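Long-range contacts in DyP-type peroxidase (Pleurotus ostreatus PC15, PDB 6FSK), which uses heme b to reduce hydrogen peroxide and, as a DyP-type peroxidase, probably oxidises dyes and Mn(II): residues Pro362-Gln367 with His376-Leu381; Phe246-Glu251 with Pro457-Val462; Ala123-Phe128 with Val463-Glu468; Leu16-Glu21 with Arg356-Gly361. The protein carries 1 engineered substitution. One frame throughout, in Å; residues are numbered along the deposited sequence.

In the fold
The four interactions show how strands of one antiparallel sheet are tied to loops, a helix and one another. Interaction 3 is buried, a tryptophan and a phenylalanine packed against a glycine pair of strand 462-472; interaction 1 lies at the surface and depends on an arginine reading backbone carbonyls. Interactions 2 and 4 are partly buried. Strand 238-247, where interaction 2 begins, has strands 379-386 (interaction 1) and 462-472 (interaction 3) for neighbours, and interactions 1 and 2 both touch the heme. Interaction 4 differs in kind: a lysine and an isoleucine join strand 354-360 to an N-terminal strand that is no neighbour of it in the sheet.

Interaction 1: Pro362-Gln367 with His376-Leu381; sequences PEVTSQ and HGRGLL. With HEM (protoporphyrin IX containing Fe), chain C.
The helical connection between strands 354-360 and 379-386 is closed by R378, whose guanidinium reads the backbone of P362 and E363. NE donates to P362 O at 2.8 Å in a nearly straight bond (166°), with the acceptor in the guanidinium plane. NH2 adds two weak bonds, to the same P362 O at 3.3 Å and to E363 O at 3.1 Å. V364 covers one face of the group, its CG2 over the centre 3.7 Å above the plane. A bend at chi3 (65°) swings the planar end toward these carbonyls, and E368 supplies the countercharge at NH2. A methionine in place of R378 would probably leave P362 O and E363 O without these donors and the E368 carboxylate without its ionic mate. T365 CG2 lies 3.8 Å from H376 CD2, the two side chains crossing at about a right angle, while a water held by T365 OG1 reaches H376 NE2 weakly. T365 is the N-cap: its side chain caps a backbone N at the start of the helix, and its own N is bonded by the E368 carboxylate. Together they make the capping box of a short helix linking antiparallel strands, next to the heme pocket that L380 lines.

Interaction 2: Phe246-Glu251 with Pro457-Val462; sequences FQMVPE and PDQDFV. With HEM (protoporphyrin IX containing Fe), chain C.
An antiparallel ladder starts beside the heme where Q247 and V462 form a non-hydrogen-bonded pair, their CA atoms 4.7 Å apart. Two CA-H...O contacts stitch the pair: V462 CA approaches F246 O at 3.2 Å, and Q247 CA approaches F461 O. The latter carbonyl also takes the conventional bond, from M248 N at 2.8 Å (160°), the donor tilted moderately from the carbonyl plane. Both side chains of the pair point to one face of the sheet and meet a heme vinyl group. Q247 CG and V462 CG2 each lie 3.8 Å from heme CBB, V462 reaching it with the methyl that stands anti to its carbonyl carbon, while the Q247 amide is bonded through NE2 to E185.

M248, the N-cap of helix 249-258, lays its CG 3.6 Å from D460 O. That oxygen is gripped in its own carbonyl plane, on a lone pair, by Q459 NE2 at 2.9 Å in an almost linear bond; a bend at chi2 (62°) folds the glutamine back over the chain, and its amide then borders M248. The F461 ring lies by the start of helix 249-258, its CE1 near E251 O, and packs on F252 and F255. Strand 238-247 thus runs between strands 462-472 and 379-386 and passes straight into helix 249-258, whose E251 is bonded to T374 in the loop before strand 379-386.

Interaction 3: Ala123-Phe128 with Val463-Glu468; sequences AWEAPF and VPRGGE
E125 N donates to R465 O at 2.9 Å (148°), the one strong direct hydrogen bond between these segments, with the donor tilted from the carbonyl plane. The charged ends of the same two residues do not touch: E125 OE2 stops 4.6 Å from R465 NE, and a water spans the gap, donating to the carboxylate and accepting from NE. R465 NH1 gives a weaker bond to A123 O at 2.9 Å, and a second water ties that oxygen to P464 O. Bends at chi2 and chi3 (-72° and -70°) fold the arginine back until its guanidinium lies with one face over the W124-E125 peptide, E125 N sitting 3.8 Å above its centre.

By these bonds the loop between strands 119-122 and 134-140, in the DyP dimeric alpha+beta barrel domain, is laid across strand 462-472 near the chain's end. The packing below depends on the bare CA of G466, and G467 follows over the same indole. G466 CA sits over the five-membered ring of W124 in a CH-pi contact, 3.7 Å from its centroid. G467 N, for which the model offers no partner, lies over the same face, while G467 O touches W124 CZ3 at 3.4 Å; the indole NE1 is bonded to D111. F128 CG closes on G466 CA at 3.6 Å, where a side-chain carbon on the glycine would strike the ring. The F128 ring meets F25 edge-to-face.

Interaction 4: Leu16-Glu21 with Arg356-Gly361; sequences LPKRTE and RGIQFG
Two flat groups, the E21 carboxylate and the peptide carbonyl of R356, are bridged by the ammonium of K18. On the carboxylate, K18 NZ meets OE1 from the syn side at 2.8 Å, 32° out of the plane, in a salt bridge within the 16-21 segment. I358 CG2 reaches the same oxygen at 3.7 Å, a hydrocarbon neighbour beside a charged one. At R356 the approach is different: NZ stands above the carbonyl plane, 43° out of it, and donates to R356 O at 2.9 Å. The lysine gets there because its chain, leaving the backbone with CG between N and the carbonyl carbon (chi1 55°), stays extended all the way to NZ. An alanine in place of K18 is likely to strand the buried E21 carboxylate without this countercharge and to take the lysine's donor from R356 O.

Within the eight-stranded antiparallel sheet, strands 20-28 and 354-360 are far from neighbours, the second being the outermost strand at one end, yet E21 CA and I358 CA are only 7.7 Å apart. They meet through side chains, as when a sheet curls round, and so link the N-terminal and C-terminal halves of the chain. Just before E21, R19 and T20 both face G140 in a classic beta bulge. I358 packs against the lysine chain, its CB 4.1 Å from K18 CE, while its CD1 lies 4.0 Å from both R19 O and T20 CA. The guanidinium of R356 turns to the backbone carbonyls of D11 and I12.

Interaction 1: Pro362-Gln367 with His376-Leu381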
# COMPACT_ATOMS: atom_id res chain seq x y z
N PRO A 362 -16.80 -8.12 -5.50
CA PRO A 362 -17.49 -9.27 -4.97
C PRO A 362 -16.59 -10.51 -4.76
O PRO A 362 -15.52 -10.60 -5.32
CB PRO A 362 -18.57 -9.53 -6.04
CG PRO A 362 -17.86 -9.18 -7.28
CD PRO A 362 -17.00 -8.01 -6.94
N GLU A 363 -17.12 -11.49 -4.04
CA GLU A 363 -16.40 -12.79 -3.88
C GLU A 363 -16.39 -13.52 -5.23
O GLU A 363 -17.24 -13.23 -6.13
CB GLU A 363 -17.11 -13.61 -2.82
CG GLU A 363 -17.03 -12.99 -1.42
CD GLU A 363 -15.58 -12.89 -1.01
OE1 GLU A 363 -14.87 -13.96 -0.85
OE2 GLU A 363 -15.05 -11.78 -0.92
N VAL A 364 -15.47 -14.44 -5.44
CA VAL A 364 -15.37 -15.25 -6.68
C VAL A 364 -16.65 -16.11 -6.79
O VAL A 364 -17.04 -16.70 -5.80
CB VAL A 364 -14.12 -16.11 -6.62
CG1 VAL A 364 -14.06 -17.13 -7.77
CG2 VAL A 364 -12.89 -15.17 -6.60
N THR A 365 -17.23 -16.07 -7.98
CA THR A 365 -18.49 -16.79 -8.19
C THR A 365 -18.25 -18.26 -8.60
O THR A 365 -17.15 -18.66 -8.98
CB THR A 365 -19.32 -16.19 -9.31
OG1 THR A 365 -18.61 -16.29 -10.51
CG2 THR A 365 -19.64 -14.66 -9.07
N SER A 366 -19.30 -19.08 -8.42
CA SER A 366 -19.18 -20.49 -8.88
C SER A 366 -18.76 -20.60 -10.30
O SER A 366 -17.93 -21.46 -10.66
CB SER A 366 -20.61 -21.20 -8.69
OG SER A 366 -20.87 -21.22 -7.32
N GLN A 367 -19.25 -19.73 -11.19
CA GLN A 367 -18.91 -19.82 -12.61
C GLN A 367 -17.42 -19.45 -12.81
O GLN A 367 -16.72 -20.05 -13.65
CB GLN A 367 -19.73 -18.91 -13.50
CG GLN A 367 -19.52 -19.16 -14.97
CD GLN A 367 -20.09 -20.54 -15.41
OE1 GLN A 367 -21.22 -20.86 -15.10
NE2 GLN A 367 -19.26 -21.37 -16.00
N HIS A 376 -15.53 -10.74 -12.94
CA HIS A 376 -15.92 -9.57 -12.20
C HIS A 376 -14.67 -8.88 -11.68
O HIS A 376 -13.73 -9.56 -11.30
CB HIS A 376 -16.81 -9.94 -11.03
CG HIS A 376 -18.07 -10.59 -11.44
ND1 HIS A 376 -19.07 -9.91 -12.13
CD2 HIS A 376 -18.47 -11.88 -11.34
CE1 HIS A 376 -20.05 -10.75 -12.36
NE2 HIS A 376 -19.73 -11.94 -11.91
N GLY A 377 -14.70 -7.58 -11.59
CA GLY A 377 -13.55 -6.80 -11.13
C GLY A 377 -13.50 -6.95 -9.61
O GLY A 377 -14.54 -6.76 -8.85
N ARG A 378 -12.30 -7.19 -9.11
CA ARG A 378 -12.09 -7.20 -7.68
C ARG A 378 -10.61 -6.90 -7.46
O ARG A 378 -9.80 -7.07 -8.37
CB ARG A 378 -12.44 -8.53 -7.05
CG ARG A 378 -11.70 -9.74 -7.64
CD ARG A 378 -12.11 -11.03 -6.94
NE ARG A 378 -13.54 -11.39 -7.16
CZ ARG A 378 -14.04 -11.92 -8.25
NH1 ARG A 378 -13.28 -12.29 -9.29
NH2 ARG A 378 -15.37 -12.12 -8.29
N GLY A 379 -10.28 -6.52 -6.25
CA GLY A 379 -8.86 -6.20 -5.98
C GLY A 379 -8.62 -5.41 -4.73
O GLY A 379 -9.27 -5.61 -3.72
N LEU A 380 -7.63 -4.56 -4.80
CA LEU A 380 -7.16 -3.78 -3.68
C LEU A 380 -7.10 -2.31 -4.08
O LEU A 380 -6.51 -1.95 -5.10
CB LEU A 380 -5.78 -4.27 -3.23
CG LEU A 380 -5.20 -3.69 -1.98
CD1 LEU A 380 -5.98 -4.13 -0.77
CD2 LEU A 380 -3.74 -4.16 -1.85
N LEU A 381 -7.73 -1.46 -3.28
CA LEU A 381 -7.44 -0.00 -3.32
C LEU A 381 -6.20 0.21 -2.47
O LEU A 381 -6.31 0.34 -1.23
CB LEU A 381 -8.62 0.74 -2.84
CG LEU A 381 -9.97 0.50 -3.52
CD1 LEU A 381 -11.06 1.41 -2.94
CD2 LEU A 381 -9.86 0.57 -5.03
CHA HEM C . 2.74 -7.03 2.86
CHB HEM C . -0.59 -8.49 -0.32
CHC HEM C . 0.50 -4.71 -3.10
CHD HEM C . 4.06 -3.41 -0.07
C1A HEM C . 1.72 -7.79 2.26
C2A HEM C . 1.12 -8.96 2.81
C3A HEM C . 0.16 -9.34 1.96
C4A HEM C . 0.23 -8.45 0.84
CMA HEM C . -0.71 -10.55 2.07
CAA HEM C . 1.53 -9.63 4.11
CBA HEM C . 0.80 -9.24 5.38
CGA HEM C . 1.12 -7.84 5.84
O1A HEM C . 2.20 -7.60 6.38
O2A HEM C . 0.25 -6.95 5.66
C1B HEM C . -0.61 -7.60 -1.39
C2B HEM C . -1.48 -7.62 -2.47
C3B HEM C . -1.23 -6.55 -3.27
C4B HEM C . -0.11 -5.86 -2.62
CMB HEM C . -2.52 -8.68 -2.75
CAB HEM C . -1.81 -6.06 -4.54
CBB HEM C . -3.02 -6.40 -4.96
C1C HEM C . 1.59 -4.05 -2.63
C2C HEM C . 2.28 -2.96 -3.18
C3C HEM C . 3.31 -2.59 -2.37
C4C HEM C . 3.22 -3.44 -1.21
CMC HEM C . 1.90 -2.31 -4.48
CAC HEM C . 4.40 -1.58 -2.50
CBC HEM C . 4.88 -1.16 -3.68
C1D HEM C . 3.92 -4.28 1.01
C2D HEM C . 4.73 -4.07 2.25
C3D HEM C . 4.30 -5.08 3.09
C4D HEM C . 3.35 -5.87 2.33
CMD HEM C . 5.71 -3.00 2.55
CAD HEM C . 4.82 -5.42 4.49
CBD HEM C . 6.05 -6.27 4.47
CGD HEM C . 6.61 -6.47 5.86
O1D HEM C . 6.83 -7.68 6.14
O2D HEM C . 6.70 -5.54 6.63
NA HEM C . 1.25 -7.52 0.98
NB HEM C . 0.28 -6.58 -1.53
NC HEM C . 2.28 -4.42 -1.45
ND HEM C . 3.19 -5.40 1.09
FE HEM C . 1.81 -6.03 -0.25
O HOH W 1 -19.38 -15.08 -12.87

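Interaction 2: Phe246-Glu251 with Pro457-Val462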
# COMPACT_ATOMS: atom_id res chain seq x y z
N PHE A 246 -6.32 -4.30 -9.69
CA PHE A 246 -7.29 -5.41 -9.89
C PHE A 246 -6.54 -6.72 -9.67
O PHE A 246 -5.35 -6.81 -10.05
CB PHE A 246 -7.87 -5.34 -11.32
CG PHE A 246 -8.93 -4.31 -11.47
CD1 PHE A 246 -8.64 -2.98 -11.42
CD2 PHE A 246 -10.25 -4.66 -11.62
CE1 PHE A 246 -9.64 -2.00 -11.45
CE2 PHE A 246 -11.24 -3.69 -11.74
CZ PHE A 246 -10.93 -2.36 -11.65
N GLN A 247 -7.20 -7.68 -9.09
CA GLN A 247 -6.62 -8.99 -8.87
C GLN A 247 -7.35 -10.05 -9.69
O GLN A 247 -8.56 -10.08 -9.74
CB GLN A 247 -6.69 -9.32 -7.40
CG GLN A 247 -5.76 -8.39 -6.59
CD GLN A 247 -5.94 -8.59 -5.12
OE1 GLN A 247 -6.35 -7.69 -4.45
NE2 GLN A 247 -5.52 -9.68 -4.58
N MET A 248 -6.58 -10.97 -10.22
CA MET A 248 -7.04 -12.07 -11.03
C MET A 248 -7.02 -13.36 -10.19
O MET A 248 -6.06 -14.12 -10.22
CB MET A 248 -6.14 -12.14 -12.29
CG MET A 248 -5.98 -10.80 -13.02
SD MET A 248 -7.52 -10.04 -13.52
CE MET A 248 -7.86 -11.09 -14.88
N VAL A 249 -8.08 -13.55 -9.40
CA VAL A 249 -8.13 -14.56 -8.37
C VAL A 249 -8.19 -15.97 -8.88
O VAL A 249 -7.38 -16.80 -8.47
CB VAL A 249 -9.13 -14.22 -7.25
CG1 VAL A 249 -9.09 -15.22 -6.14
CG2 VAL A 249 -8.78 -12.84 -6.73
N PRO A 250 -9.17 -16.28 -9.70
CA PRO A 250 -9.22 -17.63 -10.29
C PRO A 250 -7.92 -18.01 -11.02
O PRO A 250 -7.45 -19.16 -10.96
CB PRO A 250 -10.42 -17.60 -11.28
CG PRO A 250 -11.28 -16.46 -10.72
CD PRO A 250 -10.29 -15.44 -10.13
N GLU A 251 -7.33 -17.04 -11.69
CA GLU A 251 -6.08 -17.21 -12.43
C GLU A 251 -4.96 -17.55 -11.49
O GLU A 251 -4.16 -18.46 -11.74
CB GLU A 251 -5.76 -15.98 -13.29
CG GLU A 251 -6.71 -15.73 -14.44
CD GLU A 251 -7.98 -14.96 -14.12
OE1 GLU A 251 -8.33 -14.73 -12.94
OE2 GLU A 251 -8.69 -14.65 -15.12
N PRO A 457 2.63 -17.09 -15.71
CA PRO A 457 1.71 -16.97 -16.83
C PRO A 457 1.71 -15.56 -17.37
O PRO A 457 1.89 -14.62 -16.60
CB PRO A 457 0.32 -17.29 -16.21
CG PRO A 457 0.56 -17.77 -14.85
CD PRO A 457 1.98 -17.51 -14.45
N ASP A 458 1.44 -15.37 -18.65
CA ASP A 458 1.61 -14.06 -19.23
C ASP A 458 0.62 -13.03 -18.67
O ASP A 458 0.98 -11.85 -18.53
CB ASP A 458 1.52 -14.12 -20.74
CG ASP A 458 2.81 -14.70 -21.36
OD1 ASP A 458 3.72 -15.27 -20.60
OD2 ASP A 458 2.88 -14.48 -22.58
N GLN A 459 -0.55 -13.51 -18.29
CA GLN A 459 -1.47 -12.63 -17.50
C GLN A 459 -0.96 -12.48 -16.04
O GLN A 459 -1.04 -13.39 -15.23
CB GLN A 459 -2.87 -13.18 -17.53
CG GLN A 459 -3.94 -12.45 -16.67
CD GLN A 459 -4.14 -11.04 -17.11
OE1 GLN A 459 -4.61 -10.78 -18.26
NE2 GLN A 459 -3.69 -10.11 -16.29
N ASP A 460 -0.53 -11.27 -15.73
CA ASP A 460 -0.12 -10.89 -14.41
C ASP A 460 -1.33 -11.04 -13.46
O ASP A 460 -2.44 -10.79 -13.81
CB ASP A 460 0.38 -9.43 -14.31
CG ASP A 460 1.75 -9.18 -15.02
OD1 ASP A 460 2.04 -9.82 -16.02
OD2 ASP A 460 2.51 -8.26 -14.62
N PHE A 461 -1.04 -11.47 -12.26
CA PHE A 461 -2.04 -11.66 -11.26
C PHE A 461 -2.64 -10.36 -10.75
O PHE A 461 -3.81 -10.36 -10.26
CB PHE A 461 -1.52 -12.50 -10.09
CG PHE A 461 -0.91 -13.82 -10.50
CD1 PHE A 461 -1.63 -14.68 -11.33
CD2 PHE A 461 0.27 -14.16 -10.03
CE1 PHE A 461 -1.03 -15.88 -11.70
CE2 PHE A 461 0.87 -15.37 -10.42
CZ PHE A 461 0.18 -16.19 -11.23
N VAL A 462 -1.87 -9.28 -10.81
CA VAL A 462 -2.31 -7.91 -10.35
C VAL A 462 -2.17 -7.01 -11.53
O VAL A 462 -1.13 -7.02 -12.20
CB VAL A 462 -1.42 -7.45 -9.14
CG1 VAL A 462 -1.82 -6.02 -8.78
CG2 VAL A 462 -1.71 -8.33 -7.95
CHA HEM C . 2.74 -7.03 2.86
CHB HEM C . -0.59 -8.49 -0.32
CHC HEM C . 0.50 -4.71 -3.10
CHD HEM C . 4.06 -3.41 -0.07
C1A HEM C . 1.72 -7.79 2.26
C2A HEM C . 1.12 -8.96 2.81
C3A HEM C . 0.16 -9.34 1.96
C4A HEM C . 0.23 -8.45 0.84
CMA HEM C . -0.71 -10.55 2.07
CAA HEM C . 1.53 -9.63 4.11
CBA HEM C . 0.80 -9.24 5.38
CGA HEM C . 1.12 -7.84 5.84
O1A HEM C . 2.20 -7.60 6.38
O2A HEM C . 0.25 -6.95 5.66
C1B HEM C . -0.61 -7.60 -1.39
C2B HEM C . -1.48 -7.62 -2.47
C3B HEM C . -1.23 -6.55 -3.27
C4B HEM C . -0.11 -5.86 -2.62
CMB HEM C . -2.52 -8.68 -2.75
CAB HEM C . -1.81 -6.06 -4.54
CBB HEM C . -3.02 -6.40 -4.96
C1C HEM C . 1.59 -4.05 -2.63
C2C HEM C . 2.28 -2.96 -3.18
C3C HEM C . 3.31 -2.59 -2.37
C4C HEM C . 3.22 -3.44 -1.21
CMC HEM C . 1.90 -2.31 -4.48
CAC HEM C . 4.40 -1.58 -2.50
CBC HEM C . 4.88 -1.16 -3.68
C1D HEM C . 3.92 -4.28 1.01
C2D HEM C . 4.73 -4.07 2.25
C3D HEM C . 4.30 -5.08 3.09
C4D HEM C . 3.35 -5.87 2.33
CMD HEM C . 5.71 -3.00 2.55
CAD HEM C . 4.82 -5.42 4.49
CBD HEM C . 6.05 -6.27 4.47
CGD HEM C . 6.61 -6.47 5.86
O1D HEM C . 6.83 -7.68 6.14
O2D HEM C . 6.70 -5.54 6.63
NA HEM C . 1.25 -7.52 0.98
NB HEM C . 0.28 -6.58 -1.53
NC HEM C . 2.28 -4.42 -1.45
ND HEM C . 3.19 -5.40 1.09
FE HEM C . 1.81 -6.03 -0.25

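Interaction 3: Ala123-Phe128 with Val463-Glu468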
# COMPACT_ATOMS: atom_id res chain seq x y z
N ALA A 123 -2.25 1.69 -19.46
CA ALA A 123 -3.52 1.02 -19.80
C ALA A 123 -4.38 1.06 -18.56
O ALA A 123 -4.56 0.09 -17.81
CB ALA A 123 -3.28 -0.36 -20.24
N TRP A 124 -4.95 2.25 -18.33
CA TRP A 124 -5.78 2.51 -17.17
C TRP A 124 -7.24 2.84 -17.56
O TRP A 124 -7.51 3.19 -18.73
CB TRP A 124 -5.25 3.73 -16.43
CG TRP A 124 -3.96 3.48 -15.66
CD1 TRP A 124 -3.34 2.36 -15.46
CD2 TRP A 124 -3.23 4.49 -14.96
NE1 TRP A 124 -2.18 2.53 -14.67
CE2 TRP A 124 -2.13 3.84 -14.33
CE3 TRP A 124 -3.49 5.84 -14.68
CZ2 TRP A 124 -1.25 4.53 -13.54
CZ3 TRP A 124 -2.59 6.54 -13.93
CH2 TRP A 124 -1.50 5.83 -13.30
N GLU A 125 -8.15 2.71 -16.61
CA GLU A 125 -9.49 3.19 -16.86
C GLU A 125 -9.47 4.66 -17.23
O GLU A 125 -8.68 5.49 -16.77
CB GLU A 125 -10.38 2.99 -15.65
CG GLU A 125 -10.57 1.56 -15.26
CD GLU A 125 -11.59 1.31 -14.26
OE1 GLU A 125 -12.15 2.28 -13.69
OE2 GLU A 125 -11.81 0.10 -13.97
N ALA A 126 -10.38 5.08 -18.14
CA ALA A 126 -10.34 6.44 -18.68
C ALA A 126 -10.26 7.59 -17.72
O ALA A 126 -9.48 8.54 -17.93
CB ALA A 126 -11.50 6.60 -19.66
N PRO A 127 -10.99 7.54 -16.63
CA PRO A 127 -10.97 8.68 -15.74
C PRO A 127 -9.59 8.92 -15.12
O PRO A 127 -9.18 10.04 -14.85
CB PRO A 127 -11.98 8.35 -14.69
CG PRO A 127 -12.85 7.33 -15.31
CD PRO A 127 -12.08 6.59 -16.32
N PHE A 128 -8.79 7.84 -14.97
CA PHE A 128 -7.46 8.02 -14.38
C PHE A 128 -6.41 8.50 -15.33
O PHE A 128 -5.28 8.78 -14.93
CB PHE A 128 -7.04 6.69 -13.64
CG PHE A 128 -7.85 6.44 -12.38
CD1 PHE A 128 -7.55 7.18 -11.22
CD2 PHE A 128 -8.88 5.54 -12.32
CE1 PHE A 128 -8.31 7.00 -10.08
CE2 PHE A 128 -9.64 5.35 -11.16
CZ PHE A 128 -9.32 6.07 -10.04
N VAL A 463 -3.22 -6.26 -11.84
CA VAL A 463 -3.30 -5.39 -13.02
C VAL A 463 -3.63 -3.96 -12.54
O VAL A 463 -4.73 -3.72 -12.03
CB VAL A 463 -4.40 -5.84 -13.86
CG1 VAL A 463 -4.50 -4.98 -15.14
CG2 VAL A 463 -4.13 -7.30 -14.37
N PRO A 464 -2.72 -3.01 -12.64
CA PRO A 464 -3.06 -1.65 -12.28
C PRO A 464 -3.98 -1.00 -13.29
O PRO A 464 -3.70 -1.11 -14.50
CB PRO A 464 -1.72 -0.96 -12.26
CG PRO A 464 -0.85 -1.75 -13.23
CD PRO A 464 -1.35 -3.13 -13.18
N ARG A 465 -5.05 -0.34 -12.81
CA ARG A 465 -5.96 0.33 -13.68
C ARG A 465 -6.18 1.79 -13.37
O ARG A 465 -7.09 2.45 -13.93
CB ARG A 465 -7.26 -0.44 -13.70
CG ARG A 465 -7.13 -1.82 -14.36
CD ARG A 465 -6.98 -1.79 -15.89
NE ARG A 465 -8.24 -1.36 -16.53
CZ ARG A 465 -8.32 -0.85 -17.74
NH1 ARG A 465 -7.24 -0.68 -18.45
NH2 ARG A 465 -9.52 -0.60 -18.25
N GLY A 466 -5.30 2.36 -12.54
CA GLY A 466 -5.38 3.76 -12.23
C GLY A 466 -4.50 4.06 -11.03
O GLY A 466 -4.09 3.14 -10.30
N GLY A 467 -4.24 5.33 -10.83
CA GLY A 467 -3.42 5.72 -9.68
C GLY A 467 -3.06 7.15 -9.74
O GLY A 467 -3.16 7.78 -10.77
N GLU A 468 -2.74 7.74 -8.59
CA GLU A 468 -2.09 9.06 -8.56
C GLU A 468 -1.36 9.21 -7.21
O GLU A 468 -1.58 8.41 -6.27
CB GLU A 468 -3.09 10.17 -8.83
CG GLU A 468 -2.59 11.62 -8.92
CD GLU A 468 -1.42 11.84 -9.90
OE1 GLU A 468 -1.64 12.58 -10.91
OE2 GLU A 468 -0.26 11.37 -9.73
O HOH W 2 -3.18 -2.11 -16.97
O HOH W 3 -10.90 -1.78 -15.41
O HOH W 4 -4.42 9.70 -12.45

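Interaction 4: Leu16-Glu21 with Arg356-Gly361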
# COMPACT_ATOMS: atom_id res chain seq x y z
N LEU A 16 -7.85 5.58 9.35
CA LEU A 16 -9.32 5.64 9.48
C LEU A 16 -9.90 4.26 9.62
O LEU A 16 -9.64 3.39 8.76
CB LEU A 16 -9.95 6.33 8.27
CG LEU A 16 -9.34 7.68 7.90
CD1 LEU A 16 -10.01 8.22 6.64
CD2 LEU A 16 -9.40 8.70 9.00
N PRO A 17 -10.72 4.00 10.68
CA PRO A 17 -11.30 2.71 10.80
C PRO A 17 -12.43 2.57 9.78
O PRO A 17 -13.12 3.54 9.44
CB PRO A 17 -11.89 2.70 12.22
CG PRO A 17 -12.12 4.08 12.53
CD PRO A 17 -11.05 4.88 11.81
N LYS A 18 -12.55 1.36 9.24
CA LYS A 18 -13.54 1.17 8.17
C LYS A 18 -13.98 -0.25 7.94
O LYS A 18 -13.17 -1.21 8.01
CB LYS A 18 -12.89 1.69 6.90
CG LYS A 18 -11.53 1.03 6.59
CD LYS A 18 -10.71 1.81 5.54
CE LYS A 18 -9.34 1.20 5.22
NZ LYS A 18 -8.51 2.16 4.46
N ARG A 19 -15.21 -0.38 7.48
CA ARG A 19 -15.69 -1.51 6.75
C ARG A 19 -15.87 -1.18 5.26
O ARG A 19 -15.88 -2.10 4.41
CB ARG A 19 -17.03 -1.99 7.37
CG ARG A 19 -16.76 -2.61 8.75
CD ARG A 19 -18.00 -3.24 9.40
NE ARG A 19 -18.70 -4.25 8.63
CZ ARG A 19 -19.67 -4.03 7.73
NH1 ARG A 19 -20.11 -2.81 7.40
NH2 ARG A 19 -20.21 -5.08 7.11
N THR A 20 -16.05 0.13 4.96
CA THR A 20 -16.24 0.62 3.60
C THR A 20 -15.62 2.00 3.48
O THR A 20 -15.45 2.72 4.47
CB THR A 20 -17.70 0.59 3.15
OG1 THR A 20 -17.84 0.90 1.76
CG2 THR A 20 -18.56 1.53 3.99
N GLU A 21 -15.21 2.33 2.28
CA GLU A 21 -14.50 3.59 2.03
C GLU A 21 -14.75 4.04 0.61
O GLU A 21 -14.60 3.25 -0.31
CB GLU A 21 -12.98 3.43 2.32
CG GLU A 21 -12.19 4.71 2.30
CD GLU A 21 -10.76 4.50 2.80
OE1 GLU A 21 -10.26 3.40 2.60
OE2 GLU A 21 -10.18 5.50 3.35
N ARG A 356 -2.70 1.45 4.03
CA ARG A 356 -4.08 1.60 4.48
C ARG A 356 -5.02 0.98 3.39
O ARG A 356 -6.04 1.61 3.09
CB ARG A 356 -4.46 3.05 4.75
CG ARG A 356 -3.60 3.76 5.73
CD ARG A 356 -3.79 3.26 7.15
NE ARG A 356 -3.01 4.03 8.09
CZ ARG A 356 -2.41 3.58 9.19
NH1 ARG A 356 -2.46 2.33 9.54
NH2 ARG A 356 -1.73 4.45 9.96
N GLY A 357 -4.68 -0.18 2.86
CA GLY A 357 -5.51 -0.82 1.79
C GLY A 357 -6.88 -1.20 2.23
O GLY A 357 -7.16 -1.44 3.44
N ILE A 358 -7.76 -1.23 1.27
CA ILE A 358 -9.03 -1.87 1.47
C ILE A 358 -9.34 -2.63 0.17
O ILE A 358 -9.08 -2.16 -0.93
CB ILE A 358 -10.18 -0.85 1.82
CG1 ILE A 358 -11.48 -1.55 2.25
CG2 ILE A 358 -10.45 0.17 0.73
CD1 ILE A 358 -12.55 -0.64 2.85
N GLN A 359 -10.02 -3.74 0.33
CA GLN A 359 -10.41 -4.54 -0.78
C GLN A 359 -11.56 -3.89 -1.57
O GLN A 359 -12.25 -3.02 -1.06
CB GLN A 359 -10.88 -5.91 -0.31
CG GLN A 359 -9.96 -6.71 0.64
CD GLN A 359 -10.27 -6.50 2.11
OE1 GLN A 359 -10.56 -5.40 2.52
NE2 GLN A 359 -10.21 -7.53 2.87
N PHE A 360 -11.73 -4.35 -2.83
CA PHE A 360 -12.96 -4.03 -3.54
C PHE A 360 -13.46 -5.23 -4.29
O PHE A 360 -12.67 -6.10 -4.68
CB PHE A 360 -12.85 -2.80 -4.42
CG PHE A 360 -12.05 -3.05 -5.69
CD1 PHE A 360 -10.67 -2.90 -5.72
CD2 PHE A 360 -12.70 -3.41 -6.88
CE1 PHE A 360 -9.95 -3.10 -6.91
CE2 PHE A 360 -11.97 -3.60 -8.05
CZ PHE A 360 -10.62 -3.42 -8.06
N GLY A 361 -14.78 -5.19 -4.60
CA GLY A 361 -15.33 -6.26 -5.43
C GLY A 361 -15.98 -7.36 -4.75
O GLY A 361 -15.78 -7.57 -3.55